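Local coordinates for conserved domain protein (Porphyromonas gingivalis, PDB 3PNN) that probably acts as a cytoplasmic glycosyltransferase, forming glycosidic linkages with an alpha/beta/alpha Rossmann-like fold, at residues Gly20-Leu25 with His57-Glu62; Phe53-Ser58 with Leu79-Leu84; Gly128-Glu133 with Asp268-Trp273; Glu133-Lys138 with Glu148-Gly153. All blocks are in the same frame, centred on the assembly; numbering follows the deposited sequence.

Contact 1. Residues Gly20-Leu25 with His57-Glu62; sequences GSLKQL and HSFEKE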
loop_
_atom_site.group_PDB
_atom_site.type_symbol
_atom_site.label_atom_id
_atom_site.label_comp_id
_atom_site.label_asym_id
_atom_site.label_seq_id
_atom_site.Cartn_x
_atom_site.Cartn_y
_atom_site.Cartn_z
ATOM N N GLY A 20 21.241 -4.497 -8.386
ATOM C CA GLY A 20 21.332 -5.754 -7.657
ATOM C C GLY A 20 21.614 -5.640 -6.164
ATOM O O GLY A 20 22.295 -6.482 -5.576
ATOM N N SER A 21 21.080 -4.603 -5.538
ATOM C CA SER A 21 21.266 -4.425 -4.108
ATOM C C SER A 21 20.028 -3.799 -3.486
ATOM O O SER A 21 19.158 -3.279 -4.186
ATOM C CB SER A 21 22.495 -3.553 -3.835
ATOM O OG SER A 21 22.277 -2.225 -4.273
ATOM N N LEU A 22 19.954 -3.857 -2.164
ATOM C CA LEU A 22 18.872 -3.228 -1.425
ATOM C C LEU A 22 19.202 -1.740 -1.278
ATOM O O LEU A 22 20.363 -1.390 -1.066
ATOM C CB LEU A 22 18.781 -3.881 -0.049
ATOM C CG LEU A 22 17.637 -3.530 0.884
ATOM C CD1 LEU A 22 16.322 -4.063 0.323
ATOM C CD2 LEU A 22 17.936 -4.120 2.258
ATOM N N LYS A 23 18.208 -0.864 -1.403
ATOM C CA LYS A 23 18.462 0.558 -1.168
ATOM C C LYS A 23 18.921 0.728 0.276
ATOM O O LYS A 23 18.558 -0.079 1.136
ATOM C CB LYS A 23 17.196 1.387 -1.376
ATOM C CG LYS A 23 16.758 1.590 -2.825
ATOM C CD LYS A 23 15.298 2.077 -2.836
ATOM C CE LYS A 23 14.803 2.371 -4.246
ATOM N NZ LYS A 23 13.438 2.959 -4.159
ATOM N N GLN A 24 19.708 1.772 0.542
ATOM C CA GLN A 24 20.090 2.109 1.911
ATOM C C GLN A 24 18.876 2.155 2.837
ATOM O O GLN A 24 17.882 2.834 2.548
ATOM C CB GLN A 24 20.813 3.455 1.940
ATOM C CG GLN A 24 22.177 3.434 1.271
ATOM C CD GLN A 24 23.192 2.633 2.062
ATOM O OE1 GLN A 24 23.177 2.648 3.292
ATOM N NE2 GLN A 24 24.077 1.927 1.362
ATOM N N LEU A 25 18.955 1.426 3.949
ATOM C CA LEU A 25 17.883 1.449 4.941
ATOM C C LEU A 25 17.954 2.724 5.760
ATOM O O LEU A 25 19.031 3.244 6.014
ATOM C CB LEU A 25 17.969 0.227 5.857
ATOM C CG LEU A 25 17.752 -1.093 5.105
ATOM C CD1 LEU A 25 17.700 -2.273 6.060
ATOM C CD2 LEU A 25 16.490 -1.025 4.278
ATOM N N HIS A 57 14.080 -10.778 -7.100
ATOM C CA HIS A 57 15.257 -11.609 -6.882
ATOM C C HIS A 57 16.541 -10.779 -6.830
ATOM O O HIS A 57 17.483 -11.144 -6.135
ATOM C CB HIS A 57 15.383 -12.675 -7.975
ATOM C CG HIS A 57 14.374 -13.775 -7.861
ATOM N ND1 HIS A 57 14.401 -14.706 -6.844
ATOM C CD2 HIS A 57 13.315 -14.098 -8.640
ATOM C CE1 HIS A 57 13.396 -15.551 -6.998
ATOM N NE2 HIS A 57 12.722 -15.205 -8.082
ATOM N N SER A 58 16.565 -9.663 -7.560
ATOM C CA SER A 58 17.764 -8.819 -7.637
ATOM C C SER A 58 18.256 -8.295 -6.283
ATOM O O SER A 58 19.423 -7.930 -6.147
ATOM C CB SER A 58 17.554 -7.646 -8.603
ATOM O OG SER A 58 16.740 -6.642 -8.031
ATOM N N PHE A 59 17.384 -8.252 -5.283
ATOM C CA PHE A 59 17.825 -7.823 -3.955
ATOM C C PHE A 59 17.424 -8.803 -2.852
ATOM O O PHE A 59 17.351 -8.444 -1.680
ATOM C CB PHE A 59 17.376 -6.383 -3.636
ATOM C CG PHE A 59 15.880 -6.166 -3.651
ATOM C CD1 PHE A 59 15.152 -6.212 -2.482
ATOM C CD2 PHE A 59 15.216 -5.857 -4.829
ATOM C CE1 PHE A 59 13.777 -5.980 -2.476
ATOM C CE2 PHE A 59 13.845 -5.637 -4.840
ATOM C CZ PHE A 59 13.121 -5.689 -3.657
ATOM N N GLU A 60 17.198 -10.052 -3.236
ATOM C CA GLU A 60 16.738 -11.052 -2.287
ATOM C C GLU A 60 17.791 -11.320 -1.212
ATOM O O GLU A 60 17.470 -11.407 -0.029
ATOM C CB GLU A 60 16.386 -12.343 -3.018
ATOM C CG GLU A 60 16.097 -13.512 -2.119
ATOM C CD GLU A 60 15.906 -14.798 -2.909
ATOM O OE1 GLU A 60 16.106 -14.778 -4.147
ATOM O OE2 GLU A 60 15.555 -15.826 -2.292
ATOM N N LYS A 61 19.046 -11.453 -1.619
ATOM C CA LYS A 61 20.097 -11.778 -0.647
ATOM C C LYS A 61 20.142 -10.767 0.493
ATOM O O LYS A 61 20.157 -11.137 1.673
ATOM C CB LYS A 61 21.473 -11.896 -1.318
ATOM C CG LYS A 61 22.567 -12.325 -0.351
ATOM C CD LYS A 61 23.935 -12.359 -1.034
ATOM C CE LYS A 61 25.047 -12.656 -0.041
ATOM N NZ LYS A 61 26.384 -12.721 -0.708
ATOM N N GLU A 62 20.178 -9.483 0.153
ATOM C CA GLU A 62 20.256 -8.468 1.194
ATOM C C GLU A 62 18.944 -8.341 1.943
ATOM O O GLU A 62 18.938 -8.023 3.134
ATOM C CB GLU A 62 20.710 -7.123 0.619
ATOM C CG GLU A 62 22.108 -7.235 -0.007
ATOM C CD GLU A 62 22.786 -5.898 -0.271
ATOM O OE1 GLU A 62 22.083 -4.902 -0.534
ATOM O OE2 GLU A 62 24.039 -5.851 -0.234
HETATM O O HOH W 1 18.001 -4.476 -6.979
#
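L22 and E62 make the close part of this contact. The backbone N of L22 gives its hydrogen to OE1 of E62 at 2.9 Å, nearly straight at 167°, and meets the oxygen on its anti side, somewhat out of the carboxylate plane. The same OE1 also touches CB of L22 and CB of S21. L22, with CG anti to its backbone N (chi1 -173°), sends CD1 to CD1 of the F59 ring at 3.7 Å, while M15, F63 and K66 also pack on L22; CB of F59 rests 3.6 Å from the carbonyl O of S21. Toward G20 and S58 the contact is more exposed and partly bridged by solvent. There CA of G20 makes a CA-H...O approach to S58 O at 3.3 Å, and a water accepts a hydrogen bond from S58 OG at 2.7 Å and donates one to S21 O. The OG of S21 turns instead to S17. F59 sits at the N-cap position of helix 60-71, and H57 ND1 bonds E60 OE1 across this turn. The loop after strand 7-11 thus packs on the start of helix 60-71, which lies in a beta-alpha-beta unit consistent with the Rossmann-like fold.

Contact 2. Residues Phe53-Ser58 with Leu79-Leu84; sequences FVIRHS and LVFQEL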
loop_
_atom_site.group_PDB
_atom_site.type_symbol
_atom_site.label_atom_id
_atom_site.label_comp_id
_atom_site.label_asym_id
_atom_site.label_seq_id
_atom_site.Cartn_x
_atom_site.Cartn_y
_atom_site.Cartn_z
ATOM N N PHE A 53 6.029 -10.657 2.024
ATOM C CA PHE A 53 6.661 -9.553 1.307
ATOM C C PHE A 53 6.770 -9.915 -0.157
ATOM O O PHE A 53 7.282 -10.984 -0.488
ATOM C CB PHE A 53 8.086 -9.294 1.830
ATOM C CG PHE A 53 8.127 -8.879 3.283
ATOM C CD1 PHE A 53 8.007 -7.537 3.632
ATOM C CD2 PHE A 53 8.270 -9.831 4.284
ATOM C CE1 PHE A 53 8.044 -7.141 4.977
ATOM C CE2 PHE A 53 8.301 -9.452 5.638
ATOM C CZ PHE A 53 8.188 -8.106 5.980
ATOM N N VAL A 54 6.308 -9.034 -1.039
ATOM C CA VAL A 54 6.685 -9.190 -2.444
ATOM C C VAL A 54 7.944 -8.351 -2.695
ATOM O O VAL A 54 7.961 -7.150 -2.426
ATOM C CB VAL A 54 5.553 -8.811 -3.425
ATOM C CG1 VAL A 54 5.028 -7.405 -3.148
ATOM C CG2 VAL A 54 6.031 -8.975 -4.878
ATOM N N ILE A 55 8.997 -9.005 -3.170
ATOM C CA ILE A 55 10.257 -8.341 -3.484
ATOM C C ILE A 55 10.686 -8.776 -4.886
ATOM O O ILE A 55 9.883 -9.350 -5.626
ATOM C CB ILE A 55 11.363 -8.701 -2.462
ATOM C CG1 ILE A 55 11.664 -10.203 -2.480
ATOM C CG2 ILE A 55 10.981 -8.248 -1.039
ATOM C CD1 ILE A 55 13.023 -10.539 -1.811
ATOM N N ARG A 56 11.936 -8.500 -5.263
ATOM C CA ARG A 56 12.473 -9.043 -6.511
ATOM C C ARG A 56 13.747 -9.829 -6.228
ATOM O O ARG A 56 14.412 -9.589 -5.228
ATOM C CB ARG A 56 12.702 -7.927 -7.539
ATOM C CG ARG A 56 11.462 -7.053 -7.700
ATOM C CD ARG A 56 11.536 -6.057 -8.865
ATOM N NE ARG A 56 10.321 -5.241 -8.864
ATOM C CZ ARG A 56 10.297 -3.910 -8.944
ATOM N NH1 ARG A 56 11.431 -3.220 -9.089
ATOM N NH2 ARG A 56 9.131 -3.272 -8.904
ATOM N N HIS A 57 14.080 -10.778 -7.100
ATOM C CA HIS A 57 15.257 -11.609 -6.882
ATOM C C HIS A 57 16.541 -10.779 -6.830
ATOM O O HIS A 57 17.483 -11.144 -6.135
ATOM C CB HIS A 57 15.383 -12.675 -7.975
ATOM C CG HIS A 57 14.374 -13.775 -7.861
ATOM N ND1 HIS A 57 14.401 -14.706 -6.844
ATOM C CD2 HIS A 57 13.315 -14.098 -8.640
ATOM C CE1 HIS A 57 13.396 -15.551 -6.998
ATOM N NE2 HIS A 57 12.722 -15.205 -8.082
ATOM N N SER A 58 16.565 -9.663 -7.560
ATOM C CA SER A 58 17.764 -8.819 -7.637
ATOM C C SER A 58 18.256 -8.295 -6.283
ATOM O O SER A 58 19.423 -7.930 -6.147
ATOM C CB SER A 58 17.554 -7.646 -8.603
ATOM O OG SER A 58 16.740 -6.642 -8.031
ATOM N N LEU A 79 8.520 -14.804 1.498
ATOM C CA LEU A 79 8.831 -13.972 0.333
ATOM C C LEU A 79 8.154 -14.491 -0.936
ATOM O O LEU A 79 8.131 -15.695 -1.192
ATOM C CB LEU A 79 10.339 -13.928 0.083
ATOM C CG LEU A 79 11.200 -13.405 1.224
ATOM C CD1 LEU A 79 12.685 -13.433 0.820
ATOM C CD2 LEU A 79 10.763 -12.004 1.612
ATOM N N VAL A 80 7.581 -13.573 -1.712
ATOM C CA VAL A 80 7.170 -13.857 -3.084
ATOM C C VAL A 80 7.873 -12.867 -3.999
ATOM O O VAL A 80 8.391 -11.851 -3.535
ATOM C CB VAL A 80 5.630 -13.831 -3.295
ATOM C CG1 VAL A 80 4.965 -14.873 -2.400
ATOM C CG2 VAL A 80 5.029 -12.424 -3.043
ATOM N N PHE A 81 7.926 -13.173 -5.292
ATOM C CA PHE A 81 8.807 -12.427 -6.190
ATOM C C PHE A 81 8.093 -11.838 -7.399
ATOM O O PHE A 81 7.423 -12.551 -8.145
ATOM C CB PHE A 81 9.956 -13.335 -6.659
ATOM C CG PHE A 81 10.805 -13.828 -5.531
ATOM C CD1 PHE A 81 11.896 -13.094 -5.099
ATOM C CD2 PHE A 81 10.475 -15.002 -4.865
ATOM C CE1 PHE A 81 12.669 -13.530 -4.023
ATOM C CE2 PHE A 81 11.236 -15.449 -3.800
ATOM C CZ PHE A 81 12.336 -14.709 -3.379
ATOM N N GLN A 82 8.261 -10.537 -7.604
ATOM C CA GLN A 82 7.692 -9.885 -8.785
ATOM C C GLN A 82 8.726 -9.837 -9.886
ATOM O O GLN A 82 9.735 -9.144 -9.758
ATOM C CB GLN A 82 7.237 -8.457 -8.462
ATOM C CG GLN A 82 6.639 -7.726 -9.681
ATOM C CD GLN A 82 6.439 -6.226 -9.463
ATOM O OE1 GLN A 82 7.233 -5.571 -8.782
ATOM N NE2 GLN A 82 5.386 -5.672 -10.066
ATOM N N GLU A 83 8.486 -10.579 -10.967
ATOM C CA GLU A 83 9.368 -10.547 -12.128
ATOM C C GLU A 83 8.588 -10.179 -13.393
ATOM O O GLU A 83 7.380 -10.413 -13.489
ATOM C CB GLU A 83 10.099 -11.884 -12.304
ATOM C CG GLU A 83 10.865 -12.372 -11.058
ATOM C CD GLU A 83 11.953 -11.401 -10.567
ATOM O OE1 GLU A 83 12.547 -10.670 -11.395
ATOM O OE2 GLU A 83 12.221 -11.377 -9.340
ATOM N N LEU A 84 9.288 -9.603 -14.362
ATOM C CA LEU A 84 8.661 -9.143 -15.597
ATOM C C LEU A 84 7.969 -10.259 -16.378
ATOM O O LEU A 84 6.973 -10.019 -17.057
ATOM C CB LEU A 84 9.698 -8.446 -16.488
ATOM C CG LEU A 84 10.302 -7.137 -15.977
ATOM C CD1 LEU A 84 11.549 -6.773 -16.788
ATOM C CD2 LEU A 84 9.267 -6.018 -16.018
HETATM O O HOH W 2 14.905 -9.327 -10.186
#
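F53 to I55 and L79 to F81 run side by side as the two parallel strands of a beta-alpha-beta unit, joined through helix 60-71, as expected of a Rossmann-like fold. Backbone bonds form the ladder: V80 N to F53 O, I55 N to V80 O, and Q82 N to I55 O at 2.8 Å. Apolar contacts follow on both faces. V54 CB meets V80 CG2 on one. On the face turned to helix 60-71, CD1 of I55 touches both CD1 of L79 and CE1 of F81, the latter at 3.7 Å. Aromatic contact comes just past the strand ends, where H57 lies flat over F81 in an offset stack, centroids 3.9 Å apart and planes 6° from parallel. Polar side chains carry the pairing further. The extended R56 runs alongside Q82, and both its NE (3.1 Å) and NH2 (3.0 Å) reach Q82 OE1 from one face of the amide, although the oxygen lies in the guanidinium plane; this side-on grip, with H105 on Q82 NE2, probably limits rotation of both groups. R56 NH2 also binds a glycerol, probably from the crystallisation liquor. E83 bends back at chi2 (-59°), bringing OE2 to the backbone N of H57 at 3.0 Å, while a water links its OE1 to S58 N.

Contact 3. Residues Gly128-Glu133 with Asp268-Trp273; sequences GRNGFE and DTTARW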
loop_
_atom_site.group_PDB
_atom_site.type_symbol
_atom_site.label_atom_id
_atom_site.label_comp_id
_atom_site.label_asym_id
_atom_site.label_seq_id
_atom_site.Cartn_x
_atom_site.Cartn_y
_atom_site.Cartn_z
ATOM N N GLY A 128 0.119 4.214 11.282
ATOM C CA GLY A 128 -0.363 4.430 12.638
ATOM C C GLY A 128 -1.110 3.231 13.207
ATOM O O GLY A 128 -1.772 2.491 12.485
ATOM N N ARG A 129 -1.012 3.043 14.515
ATOM C CA ARG A 129 -1.532 1.833 15.147
ATOM C C ARG A 129 -3.007 1.580 14.878
ATOM O O ARG A 129 -3.396 0.445 14.594
ATOM C CB ARG A 129 -1.294 1.878 16.651
ATOM C CG ARG A 129 -1.712 0.613 17.360
ATOM C CD ARG A 129 -1.216 0.666 18.811
ATOM N NE ARG A 129 -1.591 -0.526 19.560
ATOM C CZ ARG A 129 -1.424 -0.657 20.874
ATOM N NH1 ARG A 129 -0.902 0.346 21.572
ATOM N NH2 ARG A 129 -1.791 -1.781 21.486
ATOM N N ASN A 130 -3.842 2.611 14.983
ATOM C CA ASN A 130 -5.276 2.401 14.793
ATOM C C ASN A 130 -5.676 1.990 13.365
ATOM O O ASN A 130 -6.731 1.368 13.166
ATOM C CB ASN A 130 -6.086 3.613 15.257
ATOM C CG ASN A 130 -7.557 3.312 15.341
ATOM O OD1 ASN A 130 -8.004 2.564 16.218
ATOM N ND2 ASN A 130 -8.318 3.879 14.428
ATOM N N GLY A 131 -4.840 2.333 12.380
ATOM C CA GLY A 131 -5.034 1.863 11.016
ATOM C C GLY A 131 -4.992 0.348 10.977
ATOM O O GLY A 131 -5.876 -0.304 10.421
ATOM N N PHE A 132 -3.949 -0.230 11.568
ATOM C CA PHE A 132 -3.883 -1.692 11.688
ATOM C C PHE A 132 -5.012 -2.284 12.519
ATOM O O PHE A 132 -5.508 -3.372 12.207
ATOM C CB PHE A 132 -2.518 -2.128 12.232
ATOM C CG PHE A 132 -1.398 -1.802 11.305
ATOM C CD1 PHE A 132 -1.084 -2.661 10.260
ATOM C CD2 PHE A 132 -0.710 -0.599 11.421
ATOM C CE1 PHE A 132 -0.068 -2.354 9.374
ATOM C CE2 PHE A 132 0.310 -0.284 10.544
ATOM C CZ PHE A 132 0.633 -1.163 9.509
ATOM N N GLU A 133 -5.423 -1.594 13.583
ATOM C CA GLU A 133 -6.509 -2.114 14.425
ATOM C C GLU A 133 -7.852 -2.199 13.708
ATOM O O GLU A 133 -8.531 -3.226 13.782
ATOM C CB GLU A 133 -6.662 -1.287 15.716
ATOM C CG GLU A 133 -5.431 -1.407 16.631
ATOM C CD GLU A 133 -5.510 -0.484 17.845
ATOM O OE1 GLU A 133 -6.060 0.637 17.734
ATOM O OE2 GLU A 133 -5.010 -0.886 18.910
ATOM N N ASP A 268 -12.793 4.759 8.736
ATOM C CA ASP A 268 -12.277 6.084 9.087
ATOM C C ASP A 268 -11.399 6.039 10.343
ATOM O O ASP A 268 -11.857 6.359 11.435
ATOM C CB ASP A 268 -13.444 7.071 9.281
ATOM C CG ASP A 268 -12.987 8.537 9.323
ATOM O OD1 ASP A 268 -11.781 8.812 9.119
ATOM O OD2 ASP A 268 -13.847 9.421 9.551
ATOM N N THR A 269 -10.137 5.668 10.186
ATOM C CA THR A 269 -9.246 5.522 11.343
ATOM C C THR A 269 -8.964 6.853 12.026
ATOM O O THR A 269 -9.038 7.909 11.397
ATOM C CB THR A 269 -7.899 4.862 10.933
ATOM O OG1 THR A 269 -7.066 4.709 12.088
ATOM C CG2 THR A 269 -7.167 5.725 9.904
ATOM N N THR A 270 -8.644 6.804 13.319
ATOM C CA THR A 270 -8.138 7.981 14.033
ATOM C C THR A 270 -6.622 8.120 13.868
ATOM O O THR A 270 -6.032 9.113 14.294
ATOM C CB THR A 270 -8.451 7.911 15.546
ATOM O OG1 THR A 270 -8.033 6.638 16.066
ATOM C CG2 THR A 270 -9.958 8.103 15.789
ATOM N N ALA A 271 -5.981 7.115 13.275
ATOM C CA ALA A 271 -4.546 7.192 13.050
ATOM C C ALA A 271 -4.218 8.316 12.069
ATOM O O ALA A 271 -5.034 8.686 11.225
ATOM C CB ALA A 271 -3.991 5.843 12.519
ATOM N N ARG A 272 -3.005 8.835 12.166
ATOM C CA ARG A 272 -2.507 9.814 11.206
ATOM C C ARG A 272 -1.296 9.266 10.439
ATOM O O ARG A 272 -0.339 8.781 11.044
ATOM C CB ARG A 272 -2.127 11.095 11.942
ATOM C CG ARG A 272 -3.321 11.780 12.601
ATOM C CD ARG A 272 -3.995 12.695 11.605
ATOM N NE ARG A 272 -3.072 13.768 11.240
ATOM C CZ ARG A 272 -3.065 14.979 11.797
ATOM N NH1 ARG A 272 -2.171 15.881 11.406
ATOM N NH2 ARG A 272 -3.956 15.291 12.735
ATOM N N TRP A 273 -1.349 9.376 9.112
ATOM C CA TRP A 273 -0.278 8.944 8.227
ATOM C C TRP A 273 0.899 9.913 8.297
ATOM O O TRP A 273 0.721 11.120 8.458
ATOM C CB TRP A 273 -0.790 8.893 6.782
ATOM C CG TRP A 273 0.316 8.793 5.741
ATOM C CD1 TRP A 273 0.825 7.655 5.194
ATOM C CD2 TRP A 273 1.023 9.883 5.128
ATOM N NE1 TRP A 273 1.820 7.964 4.289
ATOM C CE2 TRP A 273 1.959 9.326 4.233
ATOM C CE3 TRP A 273 0.960 11.274 5.262
ATOM C CZ2 TRP A 273 2.819 10.111 3.464
ATOM C CZ3 TRP A 273 1.816 12.054 4.500
ATOM C CH2 TRP A 273 2.741 11.467 3.621
#
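T269 meets the start of helix 129-140 through CB and OG1, at G131 and N130. Its CB lies 4.1 Å from CA of G131. From there the hydroxyl branch points away from its own backbone N (chi1 -179°) and forward along the chain, where OG1 accepts the backbone N-H of A271 at 2.9 Å and 164°, closing an ST turn. The same OG1 comes within 3.3 Å of G131 N, but at an angle too poor for a bond. The methyl branch, CG2, packs on V152 CG1. CB of A271, next in the turn, points toward the helix and touches both glycines, 3.6 Å from G131 N and 3.9 Å from G128 CA; G128 has no side chain to hold it off. N130 flanks this methyl with its own CB at 4.1 Å, and its amide lies beside the hydroxyls of T269 and T270. The contact thus joins the loop leaving strand 263-268 to the first turn of helix 129-140. T269 also rests on Y154 of strand 148-155, W273 further on bonds D125, and F132 on another side of the helix packs against helix 35-46.

Contact 4. Residues Glu133-Lys138 with Glu148-Gly153; sequences EVLARK and EYCMVG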
loop_
_atom_site.group_PDB
_atom_site.type_symbol
_atom_site.label_atom_id
_atom_site.label_comp_id
_atom_site.label_asym_id
_atom_site.label_seq_id
_atom_site.Cartn_x
_atom_site.Cartn_y
_atom_site.Cartn_z
ATOM N N GLU A 133 -5.423 -1.594 13.583
ATOM C CA GLU A 133 -6.509 -2.114 14.425
ATOM C C GLU A 133 -7.852 -2.199 13.708
ATOM O O GLU A 133 -8.531 -3.226 13.782
ATOM C CB GLU A 133 -6.662 -1.287 15.716
ATOM C CG GLU A 133 -5.431 -1.407 16.631
ATOM C CD GLU A 133 -5.510 -0.484 17.845
ATOM O OE1 GLU A 133 -6.060 0.637 17.734
ATOM O OE2 GLU A 133 -5.010 -0.886 18.910
ATOM N N VAL A 134 -8.254 -1.135 13.022
ATOM C CA VAL A 134 -9.555 -1.190 12.344
ATOM C C VAL A 134 -9.505 -2.185 11.185
ATOM O O VAL A 134 -10.488 -2.880 10.895
ATOM C CB VAL A 134 -10.035 0.198 11.835
ATOM C CG1 VAL A 134 -10.248 1.153 13.031
ATOM C CG2 VAL A 134 -9.059 0.782 10.808
ATOM N N LEU A 135 -8.349 -2.274 10.538
ATOM C CA LEU A 135 -8.211 -3.175 9.385
ATOM C C LEU A 135 -8.265 -4.642 9.800
ATOM O O LEU A 135 -8.977 -5.462 9.189
ATOM C CB LEU A 135 -6.909 -2.876 8.640
ATOM C CG LEU A 135 -6.622 -3.600 7.319
ATOM C CD1 LEU A 135 -7.798 -3.464 6.372
ATOM C CD2 LEU A 135 -5.358 -2.977 6.736
ATOM N N ALA A 136 -7.510 -4.983 10.839
ATOM C CA ALA A 136 -7.528 -6.350 11.332
ATOM C C ALA A 136 -8.944 -6.745 11.765
ATOM O O ALA A 136 -9.417 -7.846 11.469
ATOM C CB ALA A 136 -6.536 -6.515 12.494
ATOM N N ARG A 137 -9.623 -5.854 12.484
ATOM C CA ARG A 137 -10.969 -6.168 12.941
ATOM C C ARG A 137 -11.901 -6.460 11.758
ATOM O O ARG A 137 -12.677 -7.415 11.786
ATOM C CB ARG A 137 -11.548 -5.036 13.793
ATOM C CG ARG A 137 -12.935 -5.365 14.322
ATOM C CD ARG A 137 -13.438 -4.323 15.307
ATOM N NE ARG A 137 -13.640 -3.013 14.694
ATOM C CZ ARG A 137 -14.116 -1.959 15.359
ATOM N NH1 ARG A 137 -14.439 -2.076 16.640
ATOM N NH2 ARG A 137 -14.290 -0.798 14.751
ATOM N N LYS A 138 -11.847 -5.625 10.729
ATOM C CA LYS A 138 -12.705 -5.819 9.561
ATOM C C LYS A 138 -12.361 -7.120 8.815
ATOM O O LYS A 138 -13.262 -7.867 8.415
ATOM C CB LYS A 138 -12.614 -4.606 8.624
ATOM C CG LYS A 138 -13.390 -4.742 7.298
ATOM C CD LYS A 138 -14.905 -4.684 7.482
ATOM C CE LYS A 138 -15.584 -4.829 6.098
ATOM N NZ LYS A 138 -17.059 -4.610 6.174
ATOM N N GLU A 148 -16.293 -8.605 -0.939
ATOM C CA GLU A 148 -16.492 -7.658 0.171
ATOM C C GLU A 148 -15.135 -7.263 0.754
ATOM O O GLU A 148 -14.490 -8.054 1.442
ATOM C CB GLU A 148 -17.414 -8.253 1.249
ATOM C CG GLU A 148 -18.743 -8.727 0.652
ATOM C CD GLU A 148 -19.756 -9.185 1.692
ATOM O OE1 GLU A 148 -19.863 -8.537 2.758
ATOM O OE2 GLU A 148 -20.453 -10.192 1.424
ATOM N N TYR A 149 -14.697 -6.048 0.436
ATOM C CA TYR A 149 -13.345 -5.585 0.762
ATOM C C TYR A 149 -13.422 -4.332 1.628
ATOM O O TYR A 149 -14.522 -3.900 2.009
ATOM C CB TYR A 149 -12.597 -5.237 -0.526
ATOM C CG TYR A 149 -12.591 -6.329 -1.588
ATOM C CD1 TYR A 149 -12.508 -7.669 -1.239
ATOM C CD2 TYR A 149 -12.632 -6.002 -2.947
ATOM C CE1 TYR A 149 -12.473 -8.674 -2.217
ATOM C CE2 TYR A 149 -12.590 -7.000 -3.937
ATOM C CZ TYR A 149 -12.513 -8.331 -3.560
ATOM O OH TYR A 149 -12.493 -9.322 -4.520
ATOM N N CYS A 150 -12.262 -3.742 1.928
ATOM C CA CYS A 150 -12.218 -2.502 2.698
ATOM C C CYS A 150 -10.957 -1.692 2.390
ATOM O O CYS A 150 -10.022 -2.163 1.728
ATOM C CB CYS A 150 -12.315 -2.791 4.200
ATOM S SG CYS A 150 -10.883 -3.726 4.870
HETATM N N MSE A 151 -10.940 -0.447 2.844
HETATM C CA MSE A 151 -9.717 0.344 2.793
HETATM C C MSE A 151 -9.720 1.262 3.988
HETATM O O MSE A 151 -10.781 1.599 4.503
HETATM C CB MSE A 151 -9.577 1.168 1.499
HETATM C CG MSE A 151 -10.659 2.187 1.209
HETATM SE SE MSE A 151 -10.026 3.636 -0.020
HETATM C CE MSE A 151 -9.678 5.000 1.343
ATOM N N VAL A 152 -8.530 1.649 4.432
ATOM C CA VAL A 152 -8.430 2.538 5.580
ATOM C C VAL A 152 -8.289 3.937 5.011
ATOM O O VAL A 152 -7.335 4.241 4.291
ATOM C CB VAL A 152 -7.253 2.170 6.490
ATOM C CG1 VAL A 152 -7.104 3.216 7.627
ATOM C CG2 VAL A 152 -7.474 0.773 7.093
ATOM N N GLY A 153 -9.285 4.770 5.278
ATOM C CA GLY A 153 -9.285 6.119 4.750
ATOM C C GLY A 153 -8.494 7.074 5.627
ATOM O O GLY A 153 -8.491 6.944 6.856
#
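V134 and K138, which both meet the strand, are tied to each other along the helix by the backbone bond from K138 N to V134 O, 3.1 Å long. This turn lies over strand 148-153 almost antiparallel to it, the two axes 8.8 Å apart at 170°. Across the interface the touching groups are chiefly apolar. SG of C150 is the most closely approached: with chi1 at 65° it stands between its backbone N and carbonyl carbon and rises to the helix, meeting CD1 of L135 at 3.4 Å and CG of K138 at 3.6 Å. Farther along the strand, CG2 of V152 touches CB of L135 and CG2 of V134, both at 4.0 Å. K138 makes two kinds of contact. Its CG lies against the sulfur, while a bend at chi2 (71°) leads the chain past the carbonyl O of Y149 to a salt bridge between NZ and E265. L267 and M217 of the flanking strands complete the surroundings. Y149 points to the other side of the sheet, where its hydroxyl bonds D223. Between these two segments cohesion thus rests on shape and dispersion, with the thiol in a mainly hydrocarbon setting and the lysine charge probably compensated by the neighbouring strand.

The four contacts form two pairs on the single chain. Contacts 1 and 2 share H57 and S58 and lie with centres 11 Å apart. Contacts 3 and 4 are likewise adjacent, 10 Å between centres; they share E133 and helix 129-140, and G131 O touches V152 CG2 between them. Contact 4 is nested within the long chain loop that contact 3 closes. The pairs come in series along the sequence and are well separated, contacts 2 and 4 having centres 26 Å apart, on opposite sides of the chain's centre. One pair joins strands 50-55 and 77-81, helix 60-71 and the loop after strand 7-11, while the other joins a helix to strand 148-155 and the loop after strand 263-268.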